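Local coordinates for probable LacI-family transcriptional regulator (Corynebacterium glutamicum ATCC 13032, PDB 3BIL), which probably acts as a DNA-binding transcriptional regulator, recognising regulatory sequences in the manner of the LacI family, at residues A164-A175 against T321-H329; K243-T253 against V271-F282. One frame throughout, in Å; residues are numbered along the deposited sequence.

Contact 1: A164-A175 against T321-H329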
# COMPACT_ATOMS: atom_id res chain seq x y z
N ALA A 164 -14.11 4.32 17.25
CA ALA A 164 -14.03 2.88 17.02
C ALA A 164 -12.56 2.53 16.84
O ALA A 164 -11.93 3.00 15.89
CB ALA A 164 -14.84 2.47 15.79
N THR A 165 -12.02 1.73 17.76
CA THR A 165 -10.61 1.40 17.78
C THR A 165 -10.44 -0.09 17.96
O THR A 165 -11.40 -0.77 18.32
CB THR A 165 -9.85 2.11 18.94
OG1 THR A 165 -10.48 1.80 20.19
CG2 THR A 165 -9.81 3.61 18.72
N SER A 166 -9.25 -0.62 17.67
CA SER A 166 -8.98 -2.03 17.90
C SER A 166 -8.43 -2.23 19.30
O SER A 166 -7.66 -1.40 19.78
CB SER A 166 -8.01 -2.58 16.86
OG SER A 166 -6.67 -2.21 17.17
N ASN A 167 -8.85 -3.29 19.97
CA ASN A 167 -8.27 -3.64 21.28
C ASN A 167 -7.08 -4.54 21.11
O ASN A 167 -7.22 -5.70 20.69
CB ASN A 167 -9.28 -4.28 22.23
CG ASN A 167 -8.63 -4.81 23.52
OD1 ASN A 167 -7.45 -4.55 23.81
ND2 ASN A 167 -9.39 -5.57 24.27
N PRO A 168 -5.88 -4.03 21.44
CA PRO A 168 -4.66 -4.78 21.10
C PRO A 168 -4.27 -5.85 22.08
O PRO A 168 -3.40 -6.69 21.77
CB PRO A 168 -3.58 -3.69 21.04
CG PRO A 168 -4.19 -2.44 21.70
CD PRO A 168 -5.60 -2.73 22.09
N GLN A 169 -4.92 -5.88 23.24
CA GLN A 169 -4.48 -6.77 24.33
C GLN A 169 -4.58 -8.30 24.00
O GLN A 169 -3.64 -9.07 24.28
CB GLN A 169 -5.19 -6.39 25.62
CG GLN A 169 -4.72 -7.08 26.91
CD GLN A 169 -5.12 -8.55 27.01
OE1 GLN A 169 -6.24 -8.95 26.65
NE2 GLN A 169 -4.19 -9.37 27.51
N PRO A 170 -5.73 -8.74 23.43
CA PRO A 170 -5.88 -10.16 23.09
C PRO A 170 -4.85 -10.73 22.12
O PRO A 170 -4.31 -11.80 22.38
CB PRO A 170 -7.29 -10.24 22.52
CG PRO A 170 -8.02 -9.07 23.16
CD PRO A 170 -6.98 -7.99 23.18
N GLY A 171 -4.55 -10.03 21.03
CA GLY A 171 -3.46 -10.44 20.10
C GLY A 171 -2.06 -10.39 20.71
O GLY A 171 -1.25 -11.36 20.57
N ILE A 172 -1.76 -9.29 21.41
CA ILE A 172 -0.44 -9.14 22.05
C ILE A 172 -0.21 -10.23 23.12
O ILE A 172 0.85 -10.95 23.11
CB ILE A 172 -0.23 -7.73 22.56
CG1 ILE A 172 -0.23 -6.75 21.38
CG2 ILE A 172 1.10 -7.64 23.27
CD1 ILE A 172 -0.40 -5.26 21.74
N ALA A 173 -1.22 -10.42 23.97
CA ALA A 173 -1.15 -11.50 24.98
C ALA A 173 -0.94 -12.86 24.35
O ALA A 173 -0.11 -13.63 24.83
CB ALA A 173 -2.36 -11.52 25.81
N ALA A 174 -1.63 -13.17 23.24
CA ALA A 174 -1.38 -14.48 22.61
C ALA A 174 -0.05 -14.62 21.94
O ALA A 174 0.60 -15.71 21.99
CB ALA A 174 -2.48 -14.85 21.68
N ALA A 175 0.39 -13.56 21.28
CA ALA A 175 1.74 -13.58 20.73
C ALA A 175 2.77 -13.76 21.83
O ALA A 175 3.66 -14.60 21.68
CB ALA A 175 2.03 -12.36 19.92
N THR A 321 -16.35 2.23 21.18
CA THR A 321 -16.41 0.83 20.80
C THR A 321 -15.06 0.22 20.34
O THR A 321 -14.29 0.86 19.63
CB THR A 321 -17.55 0.55 19.76
OG1 THR A 321 -17.97 -0.82 19.86
CG2 THR A 321 -17.11 0.82 18.32
N THR A 322 -14.78 -1.02 20.75
CA THR A 322 -13.55 -1.71 20.38
C THR A 322 -13.78 -3.05 19.67
O THR A 322 -14.66 -3.83 20.02
CB THR A 322 -12.56 -1.96 21.58
OG1 THR A 322 -13.18 -2.78 22.58
CG2 THR A 322 -12.05 -0.64 22.19
N ILE A 323 -12.96 -3.30 18.67
CA ILE A 323 -12.95 -4.54 17.95
C ILE A 323 -11.77 -5.24 18.56
O ILE A 323 -10.75 -4.61 18.72
CB ILE A 323 -12.63 -4.28 16.48
CG1 ILE A 323 -13.65 -3.30 15.89
CG2 ILE A 323 -12.50 -5.55 15.71
CD1 ILE A 323 -15.06 -3.78 15.93
N PRO A 324 -11.87 -6.55 18.88
CA PRO A 324 -10.66 -7.15 19.42
C PRO A 324 -9.67 -7.45 18.28
O PRO A 324 -10.00 -7.30 17.08
CB PRO A 324 -11.17 -8.46 20.01
CG PRO A 324 -12.21 -8.86 19.07
CD PRO A 324 -12.94 -7.55 18.73
N THR A 325 -8.49 -7.90 18.68
CA THR A 325 -7.37 -8.09 17.80
C THR A 325 -7.05 -9.59 17.85
O THR A 325 -7.38 -10.24 18.85
CB THR A 325 -6.25 -7.24 18.33
OG1 THR A 325 -5.71 -6.45 17.28
CG2 THR A 325 -5.17 -8.06 19.01
N ALA A 326 -6.47 -10.16 16.79
CA ALA A 326 -6.26 -11.60 16.79
C ALA A 326 -4.89 -12.03 16.28
O ALA A 326 -4.31 -11.33 15.46
CB ALA A 326 -7.39 -12.30 16.01
N LEU A 327 -4.38 -13.14 16.78
CA LEU A 327 -3.11 -13.72 16.29
C LEU A 327 -3.33 -14.77 15.17
O LEU A 327 -3.90 -15.83 15.42
CB LEU A 327 -2.36 -14.36 17.46
CG LEU A 327 -0.98 -14.90 17.14
CD1 LEU A 327 0.02 -13.76 16.98
CD2 LEU A 327 -0.51 -15.77 18.30
N ILE A 328 -2.85 -14.48 13.96
CA ILE A 328 -2.79 -15.41 12.86
C ILE A 328 -1.47 -16.20 12.99
O ILE A 328 -0.39 -15.67 12.73
CB ILE A 328 -2.84 -14.65 11.49
CG1 ILE A 328 -3.89 -13.53 11.49
CG2 ILE A 328 -3.09 -15.59 10.31
CD1 ILE A 328 -5.30 -13.90 11.87
N HIS A 329 -1.55 -17.45 13.38
CA HIS A 329 -0.36 -18.29 13.54
C HIS A 329 0.09 -18.80 12.19
O HIS A 329 -0.64 -19.51 11.48
CB HIS A 329 -0.62 -19.45 14.52
CG HIS A 329 0.62 -20.07 15.09
ND1 HIS A 329 0.61 -20.88 16.20
CD2 HIS A 329 1.91 -20.02 14.67
CE1 HIS A 329 1.84 -21.29 16.46
NE2 HIS A 329 2.65 -20.78 15.54
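Parallel strand pairing at the hinge of a LacI-type, two-lobed core sets Thr-165 beside Thr-322 and Ser-166 beside Ile-323, where both chain segments cross between the lobes. Thr-165 N donates to Thr-321 O at 3.1 Å, Thr-165 O accepts from Ile-323 N at 3.0 Å, and Asn-167 N bonds to Ile-323 O. The axes of segments 164-167 and 322-324 cross at 29°.

On one face the side chains of Thr-165 and Thr-322 cross obliquely, the CG2 methyl of Thr-322 resting 3.5 Å from OG1 of Thr-165. Asn-167 swings its amide away from the backbone N (chi1 172°), which lets OD1 accept Gln-169 N at 2.9 Å from above the amide plane and cap the incoming helix. There the pairing gives way to helix-on-strand packing. Thr-325 lies against Gly-171, where its methyl is modelled doubtfully close, and its OG1 is held by Asp-293 O. Farther on, Leu-327 lays its two methyls against successive residues of the helix: CD1 meets Ala-175 CB at 3.8 Å, and CD2 meets Ala-174 CB at 4.0 Å.

The face bearing Ser-166 and Ile-323 is covered by Leu-299 of helix 296-308, and Ser-166 OG bonds to Gln-294. Strand 291-293 flanks strand 322-328, and helix 197-212 packs on Pro-168 and Ile-172.

Contact 2: K243-T253 against V271-F282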
# COMPACT_ATOMS: atom_id res chain seq x y z
N LYS A 243 16.22 -12.51 20.28
CA LYS A 243 16.03 -13.71 19.46
C LYS A 243 14.66 -13.68 18.78
O LYS A 243 14.34 -14.54 17.95
CB LYS A 243 16.29 -14.99 20.28
CG LYS A 243 17.79 -15.33 20.34
CD LYS A 243 18.14 -16.64 21.03
CE LYS A 243 18.45 -16.39 22.54
NZ LYS A 243 19.66 -17.12 23.12
N THR A 244 13.86 -12.65 19.10
CA THR A 244 12.57 -12.44 18.50
C THR A 244 12.38 -10.95 18.26
O THR A 244 12.73 -10.12 19.10
CB THR A 244 11.41 -13.02 19.37
OG1 THR A 244 11.40 -14.46 19.27
CG2 THR A 244 10.01 -12.53 18.91
N LEU A 245 11.83 -10.60 17.10
CA LEU A 245 11.56 -9.21 16.85
C LEU A 245 10.05 -9.08 16.73
O LEU A 245 9.41 -9.82 15.98
CB LEU A 245 12.34 -8.70 15.63
CG LEU A 245 13.88 -8.78 15.81
CD1 LEU A 245 14.69 -8.62 14.47
CD2 LEU A 245 14.37 -7.78 16.87
N PHE A 246 9.48 -8.16 17.48
CA PHE A 246 8.07 -8.12 17.64
C PHE A 246 7.74 -6.66 17.32
O PHE A 246 7.92 -5.76 18.11
CB PHE A 246 7.70 -8.60 19.08
CG PHE A 246 6.20 -8.66 19.40
CD1 PHE A 246 5.73 -9.61 20.29
CD2 PHE A 246 5.30 -7.75 18.89
CE1 PHE A 246 4.42 -9.66 20.64
CE2 PHE A 246 4.00 -7.78 19.24
CZ PHE A 246 3.54 -8.73 20.12
N ALA A 247 7.30 -6.44 16.10
CA ALA A 247 7.03 -5.08 15.65
C ALA A 247 5.68 -4.71 16.16
O ALA A 247 4.84 -5.58 16.31
CB ALA A 247 6.99 -5.08 14.17
N GLY A 248 5.44 -3.44 16.35
CA GLY A 248 4.13 -2.98 16.81
C GLY A 248 3.40 -2.17 15.77
O GLY A 248 2.39 -1.57 16.10
N ASP A 249 3.92 -2.15 14.52
CA ASP A 249 3.30 -1.44 13.37
C ASP A 249 3.52 -2.13 12.03
O ASP A 249 4.47 -2.88 11.88
CB ASP A 249 3.89 -0.03 13.23
CG ASP A 249 3.08 0.97 13.98
OD1 ASP A 249 1.94 0.60 14.31
OD2 ASP A 249 3.56 2.09 14.27
N SER A 250 2.67 -1.83 11.04
CA SER A 250 3.04 -2.13 9.64
C SER A 250 4.49 -1.69 9.37
O SER A 250 5.34 -2.50 8.95
CB SER A 250 2.16 -1.37 8.64
OG SER A 250 0.82 -1.83 8.63
N MET A 251 4.77 -0.40 9.59
CA MET A 251 6.04 0.17 9.18
C MET A 251 7.21 -0.42 9.97
O MET A 251 8.26 -0.74 9.38
CB MET A 251 6.02 1.71 9.13
CG MET A 251 4.94 2.32 8.13
SD MET A 251 4.86 1.81 6.35
CE MET A 251 3.58 0.56 6.23
N MET A 252 7.02 -0.61 11.28
CA MET A 252 8.01 -1.29 12.08
C MET A 252 8.23 -2.75 11.53
O MET A 252 9.37 -3.25 11.48
CB MET A 252 7.67 -1.19 13.58
CG MET A 252 7.66 0.29 14.24
SD MET A 252 9.27 1.18 14.27
CE MET A 252 9.44 1.61 12.57
N THR A 253 7.17 -3.39 11.02
CA THR A 253 7.28 -4.77 10.51
C THR A 253 8.15 -4.88 9.29
O THR A 253 8.86 -5.90 9.13
CB THR A 253 5.91 -5.40 10.15
OG1 THR A 253 5.07 -5.39 11.31
CG2 THR A 253 6.10 -6.85 9.68
N VAL A 271 15.89 -16.53 13.58
CA VAL A 271 15.33 -15.54 14.48
C VAL A 271 13.82 -15.66 14.34
O VAL A 271 13.33 -16.07 13.28
CB VAL A 271 15.72 -14.18 13.97
CG1 VAL A 271 15.05 -13.91 12.56
CG2 VAL A 271 15.35 -13.11 14.94
N SER A 272 13.06 -15.29 15.38
CA SER A 272 11.61 -15.30 15.30
C SER A 272 11.06 -13.91 15.01
O SER A 272 11.58 -12.95 15.54
CB SER A 272 10.97 -15.82 16.61
OG SER A 272 11.39 -17.15 16.87
N VAL A 273 9.97 -13.80 14.22
CA VAL A 273 9.32 -12.51 14.00
C VAL A 273 7.83 -12.58 14.34
O VAL A 273 7.17 -13.56 14.02
CB VAL A 273 9.54 -11.99 12.55
CG1 VAL A 273 8.82 -10.64 12.31
CG2 VAL A 273 11.00 -11.79 12.30
N ILE A 274 7.34 -11.54 15.00
CA ILE A 274 5.93 -11.26 15.07
C ILE A 274 5.67 -9.93 14.39
O ILE A 274 6.26 -8.93 14.79
CB ILE A 274 5.40 -11.15 16.52
CG1 ILE A 274 5.83 -12.36 17.37
CG2 ILE A 274 3.88 -10.98 16.50
CD1 ILE A 274 5.10 -13.67 17.05
N GLY A 275 4.78 -9.92 13.38
CA GLY A 275 4.51 -8.72 12.61
C GLY A 275 3.23 -8.11 13.02
O GLY A 275 2.47 -8.71 13.75
N PHE A 276 2.95 -6.91 12.55
CA PHE A 276 1.68 -6.27 12.85
C PHE A 276 0.98 -5.90 11.55
O PHE A 276 1.62 -5.35 10.66
CB PHE A 276 1.89 -5.05 13.74
CG PHE A 276 0.91 -4.97 14.93
CD1 PHE A 276 1.27 -5.48 16.18
CD2 PHE A 276 -0.35 -4.38 14.78
CE1 PHE A 276 0.40 -5.41 17.28
CE2 PHE A 276 -1.25 -4.32 15.87
CZ PHE A 276 -0.88 -4.83 17.12
N ASP A 277 -0.32 -6.23 11.47
CA ASP A 277 -1.18 -6.08 10.27
C ASP A 277 -0.97 -7.07 9.11
O ASP A 277 0.01 -7.80 9.03
CB ASP A 277 -1.25 -4.64 9.77
CG ASP A 277 -1.52 -3.67 10.89
OD1 ASP A 277 -2.67 -3.65 11.41
OD2 ASP A 277 -0.56 -2.97 11.27
N THR A 278 -1.95 -7.09 8.22
CA THR A 278 -2.19 -8.27 7.40
C THR A 278 -1.56 -8.31 6.02
O THR A 278 -1.76 -9.29 5.32
CB THR A 278 -3.72 -8.55 7.25
OG1 THR A 278 -4.46 -7.31 7.28
CG2 THR A 278 -4.17 -9.44 8.34
N HIS A 279 -0.79 -7.29 5.62
CA HIS A 279 -0.26 -7.19 4.25
C HIS A 279 -0.17 -8.55 3.52
O HIS A 279 0.37 -9.50 4.06
CB HIS A 279 1.12 -6.51 4.23
CG HIS A 279 1.54 -6.00 2.89
ND1 HIS A 279 1.47 -6.77 1.74
CD2 HIS A 279 2.08 -4.82 2.52
CE1 HIS A 279 1.91 -6.06 0.72
NE2 HIS A 279 2.29 -4.88 1.16
N PRO A 280 -0.73 -8.64 2.30
CA PRO A 280 -0.67 -9.86 1.47
C PRO A 280 0.74 -10.47 1.35
O PRO A 280 0.89 -11.70 1.44
CB PRO A 280 -1.21 -9.41 0.09
CG PRO A 280 -1.54 -7.91 0.24
CD PRO A 280 -1.57 -7.57 1.69
N LEU A 281 1.75 -9.62 1.20
CA LEU A 281 3.13 -10.12 1.10
C LEU A 281 3.73 -10.70 2.38
O LEU A 281 4.71 -11.45 2.29
CB LEU A 281 4.09 -9.10 0.46
CG LEU A 281 3.90 -8.84 -1.05
CD1 LEU A 281 4.85 -7.75 -1.58
CD2 LEU A 281 4.04 -10.14 -1.86
N PHE A 282 3.16 -10.39 3.56
CA PHE A 282 3.59 -11.08 4.80
C PHE A 282 3.27 -12.57 4.74
O PHE A 282 4.07 -13.38 5.16
CB PHE A 282 3.09 -10.42 6.12
CG PHE A 282 3.57 -8.97 6.34
CD1 PHE A 282 2.89 -8.15 7.25
CD2 PHE A 282 4.67 -8.45 5.65
CE1 PHE A 282 3.26 -6.84 7.45
CE2 PHE A 282 5.09 -7.14 5.86
CZ PHE A 282 4.37 -6.32 6.76
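Strands 244-247 and 272-276 run parallel within 6°, their axes 4.6 Å apart, and Lys-243 O, Leu-245 N and O, and Ala-247 N engage Ser-272 N, Ser-272 O, Ile-274 N and Ile-274 O in turn. They are the two strands of a beta-alpha-beta unit whose crossover contains helix 250-262, part of the C-terminal lobe of the periplasmic-binding-protein type I fold.

Phe-246 and Ile-274 carry one face of the pair. With CG anti to its backbone N (chi1 -178°), Phe-246 lays its ring beneath the CG2 methyl of Ile-274, which stands 4.1 Å from the ring centroid and only 5° off the normal, a CH-pi contact; Tyr-189 meets the same phenyl edge-to-face. On this face, too, Thr-244 and Ser-272 lie side by side, with their hydroxyls bound to Ala-184 O and Ile-334 N.

At the C-terminal end of its strand, Phe-276 sets its ring against the backbone of the turn after strand 244-247, Ala-247 O lying at the ring edge, 3.6 Å from CD1, and Gly-248 O over a face. Ser-250 OG comes within 3.2 Å of Asp-277 OD2, with Asn-78 as a possible weak second partner. Thr-253 CG2 sits over a face of Phe-282, and Phe-282 also packs on Leu-281 of the second subunit. The hydroxyl of Thr-253 ties strand to helix: OG1 accepts Phe-276 N at 2.9 Å, nearly straight, and donates to Asp-249 O at 2.6 Å, approaching that carbonyl from the face opposite Thr-253 N.

How the contacts relate
From the N-terminal lobe the chain passes through strand 163-167 into helix 169-181 of the C-terminal lobe, and contact 1 closes a long loop when strand 322-328 returns beside it, with 145 residues between its segments. Contact 2 is nested inside that loop and closes a much shorter one, only 17 residues long, about half of them helical. Both belong to the same sheet, where strand 291-293 separates strand 322-328 from strand 272-276. The two also touch: helix 169-181 puts Ala-175 CB 3.7 Å from Phe-246 CE1, and Ile-172 CG2 packs on the same ring. Thus the interlobe crossover is joined to the core of the C-terminal lobe.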